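Local atomic coordinates of endo-beta-1,4-mannanase (Alicyclobacillus acidocaldarius, PDB entry 4CD8), a protein that hydrolyses internal beta-1,4-mannosidic linkages of mannans as an endo-acting glycoside hydrolase of family GH113. Residues A[53-58]-A[107-112]; A[143-148]-A[174-179]; A[24-29]-A[69-74]; A[154-159]-A[187-192]. One frame throughout, in Å; residues are numbered along the deposited sequence.

In the fold
All four contacts belong to one TIM barrel. Interaction 2 lies in its wall, pairing strands 145-150 and 176-182, with the Cys147 side chain about 10 Å from the mannoimidazole-type inhibitor. Interactions 1, 3 and 4 join loops and the ends of strands or helices around the barrel, and their nearest side chains stay 11 to 12 Å from a bound sugar or inhibitor, so none of them touches the ligands directly. Interaction 4 is tied to interaction 2 by Tyr179 OH, 2.6 Å from Glu156 OE2, and to interaction 1 by Thr154 OG1, 2.6 Å from Ile107 O. Interaction 3 meets interaction 1 through Leu54 CD1, 3.7 Å from Val69 CG1.

Interaction 1: A[53-58]-A[107-112]; sequences GLMEHP and IRFEKE
Pro58 O accepts a hydrogen bond from Arg108 N at 3.0 Å, with an N-H...O angle of 156°. The donor stands above the carbonyl plane, 38° out of it, and so does not use a lone-pair direction. Two apolar groups also approach this oxygen: Ile107 CB comes to 3.4 Å of Pro58 O, and Phe109 CZ reaches it obliquely at 3.9 Å. Beside this polar link the Met55 side chain crosses that of Ile107 at about a right angle. A bend at chi3 (69°) turns the Met55 methyl, and CE then rests 3.9 Å from Ile107 CG2, with Ile107 CD1 and Phe109 CZ a little farther off. In the TIM barrel this joins the end of strand 46-55, and the turn that follows it, to the long loop between strand 89-98 and helix 120-140. Pro58 CB adds a looser apolar contact, 4.2 Å from Ile107 CG2. Behind the contact, Trp123 of helix 120-140 touches Met55 and Ile107 and also meets the Phe109 ring, while Trp120 packs edge-to-face with that ring. Ile107 O, on the other side of the peptide that carries Arg108 N, is hydrogen-bonded to Thr154 OG1.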
loop_
_atom_site.group_PDB
_atom_site.type_symbol
_atom_site.label_atom_id
_atom_site.label_comp_id
_atom_site.label_asym_id
_atom_site.label_seq_id
_atom_site.Cartn_x
_atom_site.Cartn_y
_atom_site.Cartn_z
ATOM N N GLY A 53 11.179 -6.053 -1.362
ATOM C CA GLY A 53 12.182 -7.088 -1.521
ATOM C C GLY A 53 11.996 -7.784 -2.852
ATOM O O GLY A 53 10.972 -7.605 -3.513
ATOM N N LEU A 54 13.010 -8.540 -3.276
ATOM C CA LEU A 54 12.980 -9.157 -4.594
ATOM C C LEU A 54 13.117 -10.668 -4.522
ATOM O O LEU A 54 14.023 -11.208 -3.884
ATOM C CB LEU A 54 14.088 -8.597 -5.505
ATOM C CG LEU A 54 13.965 -7.128 -5.914
ATOM C CD1 LEU A 54 15.213 -6.687 -6.686
ATOM C CD2 LEU A 54 12.706 -6.927 -6.763
ATOM N N MET A 55 12.210 -11.323 -5.223
ATOM C CA MET A 55 12.278 -12.729 -5.453
ATOM C C MET A 55 12.948 -12.954 -6.766
ATOM O O MET A 55 12.642 -12.294 -7.759
ATOM C CB MET A 55 10.902 -13.361 -5.463
ATOM C CG MET A 55 10.354 -13.483 -4.049
ATOM S SD MET A 55 8.598 -13.857 -3.988
ATOM C CE MET A 55 8.617 -15.550 -4.623
ATOM N N GLU A 56 13.842 -13.915 -6.731
ATOM C CA GLU A 56 14.599 -14.327 -7.866
ATOM C C GLU A 56 13.636 -14.862 -8.962
ATOM O O GLU A 56 13.763 -14.514 -10.129
ATOM C CB GLU A 56 15.605 -15.370 -7.363
ATOM C CG GLU A 56 16.641 -15.780 -8.371
ATOM C CD GLU A 56 17.884 -14.908 -8.419
ATOM O OE1 GLU A 56 18.034 -13.920 -7.656
ATOM O OE2 GLU A 56 18.748 -15.285 -9.250
ATOM N N HIS A 57 12.631 -15.646 -8.602
ATOM C CA HIS A 57 11.607 -16.024 -9.572
ATOM C C HIS A 57 10.408 -16.370 -8.715
ATOM O O HIS A 57 10.531 -16.490 -7.499
ATOM C CB HIS A 57 12.020 -17.237 -10.453
ATOM C CG HIS A 57 12.834 -16.902 -11.683
ATOM N ND1 HIS A 57 12.324 -16.231 -12.779
ATOM C CD2 HIS A 57 14.114 -17.216 -12.006
ATOM C CE1 HIS A 57 13.263 -16.113 -13.700
ATOM N NE2 HIS A 57 14.358 -16.708 -13.261
ATOM N N PRO A 58 9.250 -16.528 -9.342
ATOM C CA PRO A 58 7.973 -16.668 -8.612
ATOM C C PRO A 58 7.732 -18.043 -7.997
ATOM O O PRO A 58 6.847 -18.167 -7.156
ATOM C CB PRO A 58 6.915 -16.364 -9.667
ATOM C CG PRO A 58 7.566 -16.678 -10.961
ATOM C CD PRO A 58 9.014 -16.353 -10.786
ATOM N N ILE A 107 2.709 -15.668 -7.358
ATOM C CA ILE A 107 3.758 -16.592 -6.921
ATOM C C ILE A 107 3.173 -17.954 -6.587
ATOM O O ILE A 107 2.024 -18.074 -6.171
ATOM C CB ILE A 107 4.611 -16.032 -5.780
ATOM C CG1 ILE A 107 3.835 -15.883 -4.481
ATOM C CG2 ILE A 107 5.192 -14.696 -6.223
ATOM C CD1 ILE A 107 4.736 -15.575 -3.302
ATOM N N ARG A 108 3.933 -19.001 -6.864
ATOM C CA ARG A 108 3.432 -20.350 -6.666
ATOM C C ARG A 108 4.551 -21.353 -6.541
ATOM O O ARG A 108 5.564 -21.214 -7.189
ATOM C CB ARG A 108 2.486 -20.761 -7.811
ATOM C CG ARG A 108 1.940 -22.163 -7.646
ATOM C CD ARG A 108 0.704 -22.386 -8.476
ATOM N NE ARG A 108 -0.394 -21.536 -8.019
ATOM C CZ ARG A 108 -1.681 -21.783 -8.249
ATOM N NH1 ARG A 108 -2.046 -22.872 -8.921
ATOM N NH2 ARG A 108 -2.608 -20.932 -7.801
ATOM N N PHE A 109 4.320 -22.397 -5.733
ATOM C CA PHE A 109 5.336 -23.415 -5.409
ATOM C C PHE A 109 4.901 -24.827 -5.732
ATOM O O PHE A 109 3.720 -25.151 -5.651
ATOM C CB PHE A 109 5.740 -23.269 -3.962
ATOM C CG PHE A 109 6.294 -21.920 -3.703
ATOM C CD1 PHE A 109 7.594 -21.650 -4.032
ATOM C CD2 PHE A 109 5.472 -20.873 -3.317
ATOM C CE1 PHE A 109 8.089 -20.379 -3.915
ATOM C CE2 PHE A 109 5.964 -19.593 -3.185
ATOM C CZ PHE A 109 7.283 -19.348 -3.496
ATOM N N GLU A 110 5.884 -25.654 -6.126
ATOM C CA GLU A 110 5.670 -27.069 -6.480
ATOM C C GLU A 110 5.073 -27.890 -5.333
ATOM O O GLU A 110 4.312 -28.837 -5.570
ATOM C CB GLU A 110 7.000 -27.714 -6.928
ATOM N N LYS A 111 5.431 -27.521 -4.103
ATOM C CA LYS A 111 5.092 -28.300 -2.911
ATOM C C LYS A 111 4.456 -27.379 -1.854
ATOM O O LYS A 111 4.810 -26.188 -1.741
ATOM C CB LYS A 111 6.369 -28.927 -2.327
ATOM C CG LYS A 111 7.191 -29.841 -3.246
ATOM C CD LYS A 111 6.607 -31.254 -3.376
ATOM C CE LYS A 111 7.529 -32.338 -3.972
ATOM N NZ LYS A 111 7.569 -32.439 -5.457
ATOM N N GLU A 112 3.566 -27.944 -1.042
ATOM C CA GLU A 112 3.048 -27.225 0.125
ATOM C C GLU A 112 4.094 -27.147 1.240
ATOM O O GLU A 112 4.311 -26.088 1.801
ATOM C CB GLU A 112 1.779 -27.900 0.700
ATOM C CG GLU A 112 1.127 -27.097 1.844
ATOM C CD GLU A 112 0.422 -25.839 1.375
ATOM O OE1 GLU A 112 0.319 -25.639 0.134
ATOM O OE2 GLU A 112 -0.035 -25.038 2.244
#

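Interaction 2: A[143-148]-A[174-179]; sequences CEMFCV and DGLVTY
The Tyr179 ring meets Val148 at its edge, near the ring plane, where Val148 CG2 lies 3.9 Å from Tyr179 CD1; the same methyl sits 3.8 Å from Tyr179 CB. Beyond the ring, Tyr179 OH is hydrogen-bonded to Met152 N, among other partners. The other flat group, Phe146, turns its ring away from the partner strand, its CG anti to the backbone N (chi1 -175°), into Met131, Tyr134 and Ala138 of helix 120-140 and Val169 of helix 159-172. On that side of the sheet Val148 CG1 and Val177 CG1 are pressed to 3.3 Å, tighter than normal carbon contact, although Val148 was modelled in two conformers and the closeness is therefore doubtful. The opposite side carries Met145, Leu176, Cys147 and Thr178: Met145 CG packs on Leu176 CB, and Thr178 CG2 lies 3.8 Å from Cys147 CB. Thr178 OG1 is engaged with Leu197 O and Ser199 OG.

Four backbone bonds join the strands. Phe146 N to Leu176 O measures 2.9 Å and Val148 N to Thr178 O also 2.9 Å, the latter nearly straight at 170°; Thr178 N reaches Phe146 O, and Leu176 N reaches Glu144 O. The short strand axes run at 29° to each other, 4.7 Å apart at closest approach. Parallel neighbours linked through helix 159-172 form the beta-alpha-beta unit from which a TIM barrel is built.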
loop_
_atom_site.group_PDB
_atom_site.type_symbol
_atom_site.label_atom_id
_atom_site.label_comp_id
_atom_site.label_asym_id
_atom_site.label_seq_id
_atom_site.Cartn_x
_atom_site.Cartn_y
_atom_site.Cartn_z
ATOM N N CYS A 143 6.212 3.517 14.216
ATOM C CA CYS A 143 5.226 3.522 13.158
ATOM C C CYS A 143 3.883 3.052 13.714
ATOM O O CYS A 143 3.795 2.007 14.336
ATOM C CB CYS A 143 5.660 2.638 11.988
ATOM S SG CYS A 143 7.064 3.219 11.041
ATOM N N GLU A 144 2.856 3.831 13.412
ATOM C CA GLU A 144 1.499 3.635 13.923
ATOM C C GLU A 144 0.745 2.481 13.244
ATOM O O GLU A 144 -0.240 1.973 13.729
ATOM C CB GLU A 144 0.732 4.924 13.764
ATOM C CG GLU A 144 1.230 6.045 14.670
ATOM C CD GLU A 144 2.358 6.902 14.153
ATOM O OE1 GLU A 144 3.014 6.537 13.122
ATOM O OE2 GLU A 144 2.627 7.926 14.822
ATOM N N MET A 145 1.208 2.061 12.072
ATOM C CA MET A 145 0.625 0.900 11.406
ATOM C C MET A 145 1.715 0.100 10.689
ATOM O O MET A 145 2.747 0.658 10.305
ATOM C CB MET A 145 -0.441 1.320 10.370
ATOM C CG MET A 145 -1.329 0.218 9.840
ATOM S SD MET A 145 -2.523 0.811 8.626
ATOM C CE MET A 145 -3.463 2.070 9.446
ATOM N N PHE A 146 1.431 -1.182 10.504
ATOM C CA PHE A 146 2.269 -2.126 9.805
ATOM C C PHE A 146 1.380 -2.939 8.887
ATOM O O PHE A 146 0.350 -3.464 9.275
ATOM C CB PHE A 146 3.002 -3.065 10.760
ATOM C CG PHE A 146 3.970 -3.985 10.057
ATOM C CD1 PHE A 146 5.202 -3.509 9.662
ATOM C CD2 PHE A 146 3.659 -5.309 9.778
ATOM C CE1 PHE A 146 6.130 -4.339 8.998
ATOM C CE2 PHE A 146 4.600 -6.148 9.142
ATOM C CZ PHE A 146 5.824 -5.630 8.742
ATOM N N CYS A 147 1.787 -3.041 7.623
ATOM C CA CYS A 147 1.049 -3.808 6.653
ATOM C C CYS A 147 1.766 -5.103 6.379
ATOM O O CYS A 147 2.899 -5.101 5.832
ATOM C CB CYS A 147 0.881 -3.007 5.372
ATOM S SG CYS A 147 -0.089 -3.803 4.093
ATOM N N VAL A 148 1.119 -6.208 6.712
ATOM C CA VAL A 148 1.752 -7.550 6.677
ATOM C C VAL A 148 1.780 -8.205 5.315
ATOM O O VAL A 148 2.448 -9.220 5.102
ATOM C CB VAL A 148 1.060 -8.563 7.624
ATOM C CG1 VAL A 148 1.010 -7.999 9.027
ATOM C CG2 VAL A 148 -0.330 -8.947 7.123
ATOM N N ASP A 174 3.385 -3.686 18.336
ATOM C CA ASP A 174 2.213 -3.425 19.176
ATOM C C ASP A 174 1.174 -2.521 18.500
ATOM O O ASP A 174 0.111 -2.266 19.054
ATOM C CB ASP A 174 2.634 -2.729 20.481
ATOM C CG ASP A 174 3.630 -3.528 21.275
ATOM O OD1 ASP A 174 3.445 -4.761 21.394
ATOM O OD2 ASP A 174 4.604 -2.919 21.793
ATOM N N GLY A 175 1.468 -2.037 17.281
ATOM C CA GLY A 175 0.601 -1.061 16.632
ATOM C C GLY A 175 -0.496 -1.691 15.816
ATOM O O GLY A 175 -0.767 -2.894 15.916
ATOM N N LEU A 176 -1.144 -0.887 14.972
ATOM C CA LEU A 176 -2.205 -1.412 14.117
ATOM C C LEU A 176 -1.619 -2.274 13.016
ATOM O O LEU A 176 -0.585 -1.920 12.420
ATOM C CB LEU A 176 -2.975 -0.263 13.469
ATOM C CG LEU A 176 -3.769 0.589 14.455
ATOM C CD1 LEU A 176 -4.142 1.880 13.759
ATOM C CD2 LEU A 176 -5.038 -0.161 14.826
ATOM N N VAL A 177 -2.289 -3.365 12.717
ATOM C CA VAL A 177 -1.864 -4.309 11.705
ATOM C C VAL A 177 -2.961 -4.431 10.670
ATOM O O VAL A 177 -4.123 -4.607 10.989
ATOM C CB VAL A 177 -1.490 -5.714 12.259
ATOM C CG1 VAL A 177 -1.190 -6.681 11.117
ATOM C CG2 VAL A 177 -0.278 -5.595 13.159
ATOM N N THR A 178 -2.586 -4.277 9.403
ATOM C CA THR A 178 -3.496 -4.556 8.315
ATOM C C THR A 178 -2.854 -5.549 7.349
ATOM O O THR A 178 -1.625 -5.698 7.379
ATOM C CB THR A 178 -3.892 -3.262 7.568
ATOM O OG1 THR A 178 -5.010 -3.535 6.722
ATOM C CG2 THR A 178 -2.704 -2.684 6.729
ATOM N N TYR A 179 -3.704 -6.223 6.571
ATOM C CA TYR A 179 -3.277 -6.949 5.347
ATOM C C TYR A 179 -4.024 -6.260 4.224
ATOM O O TYR A 179 -5.218 -6.012 4.326
ATOM C CB TYR A 179 -3.712 -8.428 5.420
ATOM C CG TYR A 179 -3.494 -9.117 4.103
ATOM C CD1 TYR A 179 -2.198 -9.395 3.698
ATOM C CD2 TYR A 179 -4.527 -9.456 3.287
ATOM C CE1 TYR A 179 -1.963 -9.981 2.467
ATOM C CE2 TYR A 179 -4.306 -10.055 2.055
ATOM C CZ TYR A 179 -3.018 -10.296 1.666
ATOM O OH TYR A 179 -2.829 -10.860 0.456
#

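Interaction 3: A[24-29]-A[69-74]; sequences HGTWGT and VTVSDD
Val71 CG1 sits over one face of the Trp27 indole, 3.5 Å from the centroid of the five-membered ring and only 16° off its normal, a CH-pi contact. The second methyl, CG2, lies farther along toward the six-membered ring, 4.1 Å from Trp27 CZ3. The valine torsion accounts for this: CG1 stands anti to the carbonyl carbon (chi1 -73°), beside the backbone N. Trp27 NE1 is hydrogen-bonded to Gly19 O. Exchanging Trp27 for an alanine would probably leave Val71 CG1 without the aromatic face it rests on and Gly19 O without this N-H. At the other end of the contact His24 N donates to Val69 O at 3.0 Å, the donor lying 42° out of the carbonyl plane. The edge of the imidazole comes to Thr70 O in the ring plane, with CD2 3.2 Å from that oxygen. Further out, Thr70 OG1 donates to Val71 O at 2.9 Å, within the loop that leads into helix 73-85. Ser72 is the N-cap of this helix, its OG bonded to Glu75 N, and Glu75 OE2 accepts from Gly25 N. Thr29 caps helix 30-40 in the same way through Ala32 N. Trp27 also packs on Ile76 and Met79 of helix 73-85 and on Leu49 of strand 46-55.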
loop_
_atom_site.group_PDB
_atom_site.type_symbol
_atom_site.label_atom_id
_atom_site.label_comp_id
_atom_site.label_asym_id
_atom_site.label_seq_id
_atom_site.Cartn_x
_atom_site.Cartn_y
_atom_site.Cartn_z
ATOM N N HIS A 24 17.646 0.716 -2.545
ATOM C CA HIS A 24 18.693 1.082 -1.628
ATOM C C HIS A 24 19.262 2.468 -1.928
ATOM O O HIS A 24 19.654 2.763 -3.067
ATOM C CB HIS A 24 19.841 0.076 -1.735
ATOM C CG HIS A 24 20.926 0.306 -0.744
ATOM N ND1 HIS A 24 22.204 0.709 -1.095
ATOM C CD2 HIS A 24 20.925 0.172 0.600
ATOM C CE1 HIS A 24 22.932 0.839 -0.002
ATOM N NE2 HIS A 24 22.181 0.499 1.038
ATOM N N GLY A 25 19.368 3.280 -0.881
ATOM C CA GLY A 25 19.948 4.633 -0.951
ATOM C C GLY A 25 19.010 5.742 -1.380
ATOM O O GLY A 25 19.329 6.900 -1.200
ATOM N N THR A 26 17.869 5.417 -1.974
ATOM C CA THR A 26 17.026 6.473 -2.525
ATOM C C THR A 26 16.342 7.350 -1.468
ATOM O O THR A 26 16.064 8.524 -1.713
ATOM C CB THR A 26 15.990 5.941 -3.528
ATOM O OG1 THR A 26 15.115 5.007 -2.894
ATOM C CG2 THR A 26 16.690 5.272 -4.731
ATOM N N TRP A 27 16.064 6.778 -0.307
ATOM C CA TRP A 27 15.396 7.541 0.744
ATOM C C TRP A 27 16.349 8.392 1.606
ATOM O O TRP A 27 15.919 9.302 2.316
ATOM C CB TRP A 27 14.599 6.601 1.634
ATOM C CG TRP A 27 13.451 5.908 0.991
ATOM C CD1 TRP A 27 13.124 5.873 -0.343
ATOM C CD2 TRP A 27 12.469 5.081 1.659
ATOM N NE1 TRP A 27 12.012 5.095 -0.538
ATOM C CE2 TRP A 27 11.585 4.606 0.674
ATOM C CE3 TRP A 27 12.258 4.704 2.996
ATOM C CZ2 TRP A 27 10.548 3.735 0.952
ATOM C CZ3 TRP A 27 11.202 3.876 3.276
ATOM C CH2 TRP A 27 10.341 3.412 2.263
ATOM N N GLY A 28 17.649 8.123 1.503
ATOM C CA GLY A 28 18.631 8.951 2.177
ATOM C C GLY A 28 19.073 10.180 1.391
ATOM O O GLY A 28 19.893 10.920 1.831
ATOM N N THR A 29 18.473 10.414 0.240
ATOM C CA THR A 29 18.835 11.537 -0.585
ATOM C C THR A 29 18.134 12.830 -0.141
ATOM O O THR A 29 17.090 12.820 0.504
ATOM C CB THR A 29 18.443 11.279 -2.051
ATOM O OG1 THR A 29 17.035 11.118 -2.128
ATOM C CG2 THR A 29 19.052 10.018 -2.564
ATOM N N VAL A 69 19.692 -4.257 -1.982
ATOM C CA VAL A 69 18.481 -4.242 -2.776
ATOM C C VAL A 69 17.564 -3.118 -2.342
ATOM O O VAL A 69 17.267 -2.204 -3.120
ATOM C CB VAL A 69 17.775 -5.597 -2.666
ATOM C CG1 VAL A 69 16.400 -5.561 -3.344
ATOM C CG2 VAL A 69 18.706 -6.685 -3.229
ATOM N N THR A 70 17.152 -3.163 -1.078
ATOM C CA THR A 70 16.204 -2.171 -0.580
ATOM C C THR A 70 16.880 -1.088 0.271
ATOM O O THR A 70 18.036 -1.215 0.687
ATOM C CB THR A 70 15.104 -2.817 0.318
ATOM O OG1 THR A 70 15.681 -3.180 1.583
ATOM C CG2 THR A 70 14.543 -4.020 -0.343
ATOM N N VAL A 71 16.091 -0.062 0.584
ATOM C CA VAL A 71 16.445 0.906 1.601
ATOM C C VAL A 71 16.924 0.171 2.867
ATOM O O VAL A 71 16.430 -0.873 3.215
ATOM C CB VAL A 71 15.266 1.840 1.951
ATOM C CG1 VAL A 71 15.042 2.827 0.834
ATOM C CG2 VAL A 71 13.980 1.061 2.230
ATOM N N SER A 72 17.963 0.703 3.474
ATOM C CA SER A 72 18.477 0.188 4.719
ATOM C C SER A 72 17.522 0.455 5.861
ATOM O O SER A 72 16.651 1.328 5.773
ATOM C CB SER A 72 19.809 0.824 5.075
ATOM O OG SER A 72 19.650 2.192 5.336
ATOM N N ASP A 73 17.725 -0.279 6.954
ATOM C CA ASP A 73 16.942 0.004 8.154
ATOM C C ASP A 73 17.107 1.504 8.573
ATOM O O ASP A 73 16.151 2.160 9.019
ATOM C CB ASP A 73 17.382 -0.885 9.305
ATOM C CG ASP A 73 17.027 -2.368 9.125
ATOM O OD1 ASP A 73 16.290 -2.728 8.160
ATOM O OD2 ASP A 73 17.478 -3.187 9.992
ATOM N N ASP A 74 18.320 2.037 8.487
ATOM C CA ASP A 74 18.566 3.451 8.818
ATOM C C ASP A 74 17.823 4.420 7.901
ATOM O O ASP A 74 17.353 5.468 8.349
ATOM C CB ASP A 74 20.058 3.776 8.741
ATOM C CG ASP A 74 20.876 3.272 9.944
ATOM O OD1 ASP A 74 20.317 2.782 10.927
ATOM O OD2 ASP A 74 22.129 3.378 9.891
#

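Interaction 4: A[154-159]-A[187-192]; sequences TAEPHE and EHVRFW
Glu156 points its side chain at Val189 and crosses it at about a right angle. From CB the chain runs out with CG anti to the carbonyl carbon (chi1 -76°), and CG approaches Val189 CG2 at 4.2 Å. CD and both oxygens then close on the same methyl, OE1 at 3.7 Å from Val189 CG2, so the carboxylate lies against an apolar group. Its polar needs are met outside the two segments: OE1 forms a salt bridge with Arg185 NE, and OE2 bonds to Tyr179 OH. With a leucine in place of Glu156, Arg185 would probably lose its carboxylate partner and the Tyr179 hydroxyl one of its hydrogen bonds. Glu156 O receives a hydrogen bond from a water at 2.8 Å, and the water accepts from Arg190 N at 2.9 Å. The same carbonyl oxygen meets the edge of the Phe191 ring, in its plane, with CE2 3.7 Å from Glu156 O. In the conformer described, Glu159 CG lies at the ring edge and Glu159 OE2 pairs with Arg163 of helix 159-172. Phe191 also stacks with Trp162 and touches Ile166, so the loop after strand 176-182 packs against helix 159-172, while Val189 and Glu156 rest on Cys181 of that strand.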
loop_
_atom_site.group_PDB
_atom_site.type_symbol
_atom_site.label_atom_id
_atom_site.label_comp_id
_atom_site.label_asym_id
_atom_site.label_seq_id
_atom_site.Cartn_x
_atom_site.Cartn_y
_atom_site.Cartn_z
ATOM N N THR A 154 -2.400 -15.620 -4.558
ATOM C CA THR A 154 -2.102 -17.037 -4.488
ATOM C C THR A 154 -1.713 -17.518 -3.096
ATOM O O THR A 154 -1.837 -18.717 -2.825
ATOM C CB THR A 154 -0.999 -17.471 -5.460
ATOM O OG1 THR A 154 0.108 -16.561 -5.371
ATOM C CG2 THR A 154 -1.566 -17.541 -6.892
ATOM N N ALA A 155 -1.170 -16.610 -2.281
ATOM C CA ALA A 155 -0.737 -16.986 -0.932
ATOM C C ALA A 155 -1.919 -17.060 0.050
ATOM O O ALA A 155 -1.867 -17.793 1.035
ATOM C CB ALA A 155 0.310 -16.021 -0.432
ATOM N N GLU A 156 -2.956 -16.294 -0.242
ATOM C CA GLU A 156 -4.103 -16.148 0.661
ATOM C C GLU A 156 -4.750 -17.453 1.133
ATOM O O GLU A 156 -5.053 -17.574 2.333
ATOM C CB GLU A 156 -5.106 -15.163 0.090
ATOM C CG GLU A 156 -4.681 -13.713 0.233
ATOM C CD GLU A 156 -5.420 -12.736 -0.700
ATOM O OE1 GLU A 156 -6.409 -13.156 -1.358
ATOM O OE2 GLU A 156 -5.011 -11.533 -0.735
ATOM N N PRO A 157 -4.913 -18.458 0.260
ATOM C CA PRO A 157 -5.518 -19.723 0.733
ATOM C C PRO A 157 -4.700 -20.492 1.766
ATOM O O PRO A 157 -5.237 -21.397 2.377
ATOM C CB PRO A 157 -5.715 -20.549 -0.543
ATOM C CG PRO A 157 -5.639 -19.573 -1.651
ATOM C CD PRO A 157 -4.814 -18.414 -1.207
ATOM N N HIS A 158 -3.426 -20.132 1.948
ATOM C CA HIS A 158 -2.548 -20.763 2.950
ATOM C C HIS A 158 -2.776 -20.060 4.273
ATOM O O HIS A 158 -1.941 -19.339 4.771
ATOM C CB HIS A 158 -1.098 -20.714 2.456
ATOM C CG HIS A 158 -0.952 -21.348 1.118
ATOM N ND1 HIS A 158 -0.732 -22.698 0.962
ATOM C CD2 HIS A 158 -1.063 -20.833 -0.135
ATOM C CE1 HIS A 158 -0.702 -22.985 -0.335
ATOM N NE2 HIS A 158 -0.910 -21.874 -1.014
ATOM N N GLU A 159 -3.952 -20.336 4.838
ATOM C CA GLU A 159 -4.475 -19.572 5.955
ATOM C C GLU A 159 -3.642 -19.768 7.233
ATOM O O GLU A 159 -3.288 -18.808 7.905
ATOM C CB GLU A 159 -5.936 -19.978 6.202
ATOM C CG GLU A 159 -6.705 -19.046 7.116
ATOM C CD GLU A 159 -8.012 -19.650 7.579
ATOM O OE1 GLU A 159 -8.565 -20.524 6.875
ATOM O OE2 GLU A 159 -8.457 -19.259 8.669
ATOM N N GLU A 187 -13.806 -9.960 -0.154
ATOM C CA GLU A 187 -14.757 -10.939 0.360
ATOM C C GLU A 187 -14.188 -12.357 0.408
ATOM O O GLU A 187 -14.797 -13.247 0.969
ATOM C CB GLU A 187 -16.097 -10.896 -0.421
ATOM C CG GLU A 187 -16.034 -11.334 -1.886
ATOM C CD GLU A 187 -15.691 -10.206 -2.840
ATOM O OE1 GLU A 187 -14.671 -9.537 -2.626
ATOM O OE2 GLU A 187 -16.427 -10.004 -3.838
ATOM N N HIS A 188 -12.981 -12.559 -0.130
ATOM C CA HIS A 188 -12.425 -13.892 -0.251
ATOM C C HIS A 188 -11.373 -14.278 0.798
ATOM O O HIS A 188 -11.138 -15.476 1.048
ATOM C CB HIS A 188 -11.851 -14.041 -1.645
ATOM C CG HIS A 188 -12.901 -14.076 -2.698
ATOM N ND1 HIS A 188 -13.075 -13.069 -3.620
ATOM C CD2 HIS A 188 -13.849 -14.992 -2.965
ATOM C CE1 HIS A 188 -14.064 -13.385 -4.437
ATOM N NE2 HIS A 188 -14.547 -14.549 -4.066
ATOM N N VAL A 189 -10.762 -13.282 1.415
ATOM C CA VAL A 189 -9.731 -13.514 2.402
ATOM C C VAL A 189 -10.388 -14.088 3.672
ATOM O O VAL A 189 -11.441 -13.597 4.121
ATOM C CB VAL A 189 -9.014 -12.208 2.738
ATOM C CG1 VAL A 189 -8.130 -12.330 3.998
ATOM C CG2 VAL A 189 -8.164 -11.779 1.561
ATOM N N ARG A 190 -9.774 -15.130 4.221
ATOM C CA ARG A 190 -10.360 -15.860 5.326
ATOM C C ARG A 190 -9.704 -15.611 6.678
ATOM O O ARG A 190 -10.128 -16.228 7.667
ATOM C CB ARG A 190 -10.360 -17.361 5.008
ATOM C CG ARG A 190 -11.100 -17.759 3.747
ATOM C CD ARG A 190 -12.567 -17.422 3.765
ATOM N NE ARG A 190 -13.290 -18.153 4.817
ATOM C CZ ARG A 190 -13.844 -19.349 4.624
ATOM N NH1 ARG A 190 -13.742 -19.959 3.438
ATOM N NH2 ARG A 190 -14.515 -19.956 5.621
ATOM N N PHE A 191 -8.724 -14.714 6.740
ATOM C CA PHE A 191 -8.009 -14.436 7.986
ATOM C C PHE A 191 -8.136 -12.969 8.440
ATOM O O PHE A 191 -7.298 -12.490 9.193
ATOM C CB PHE A 191 -6.556 -14.912 7.886
ATOM C CG PHE A 191 -5.805 -14.347 6.702
ATOM C CD1 PHE A 191 -5.193 -13.109 6.787
ATOM C CD2 PHE A 191 -5.662 -15.091 5.535
ATOM C CE1 PHE A 191 -4.469 -12.583 5.730
ATOM C CE2 PHE A 191 -4.926 -14.568 4.438
ATOM C CZ PHE A 191 -4.359 -13.312 4.541
ATOM N N TRP A 192 -9.214 -12.274 8.041
ATOM C CA TRP A 192 -9.394 -10.891 8.466
ATOM C C TRP A 192 -9.496 -10.752 9.995
ATOM O O TRP A 192 -9.145 -9.723 10.533
ATOM C CB TRP A 192 -10.627 -10.229 7.848
ATOM C CG TRP A 192 -10.577 -9.958 6.358
ATOM C CD1 TRP A 192 -11.503 -10.325 5.464
ATOM C CD2 TRP A 192 -9.552 -9.224 5.610
ATOM N NE1 TRP A 192 -11.156 -9.856 4.195
ATOM C CE2 TRP A 192 -9.982 -9.172 4.277
ATOM C CE3 TRP A 192 -8.388 -8.559 5.969
ATOM C CZ2 TRP A 192 -9.233 -8.549 3.281
ATOM C CZ3 TRP A 192 -7.623 -7.961 4.987
ATOM C CH2 TRP A 192 -8.056 -7.955 3.649
HETATM O O HOH W 1 -7.661 -16.553 2.812
#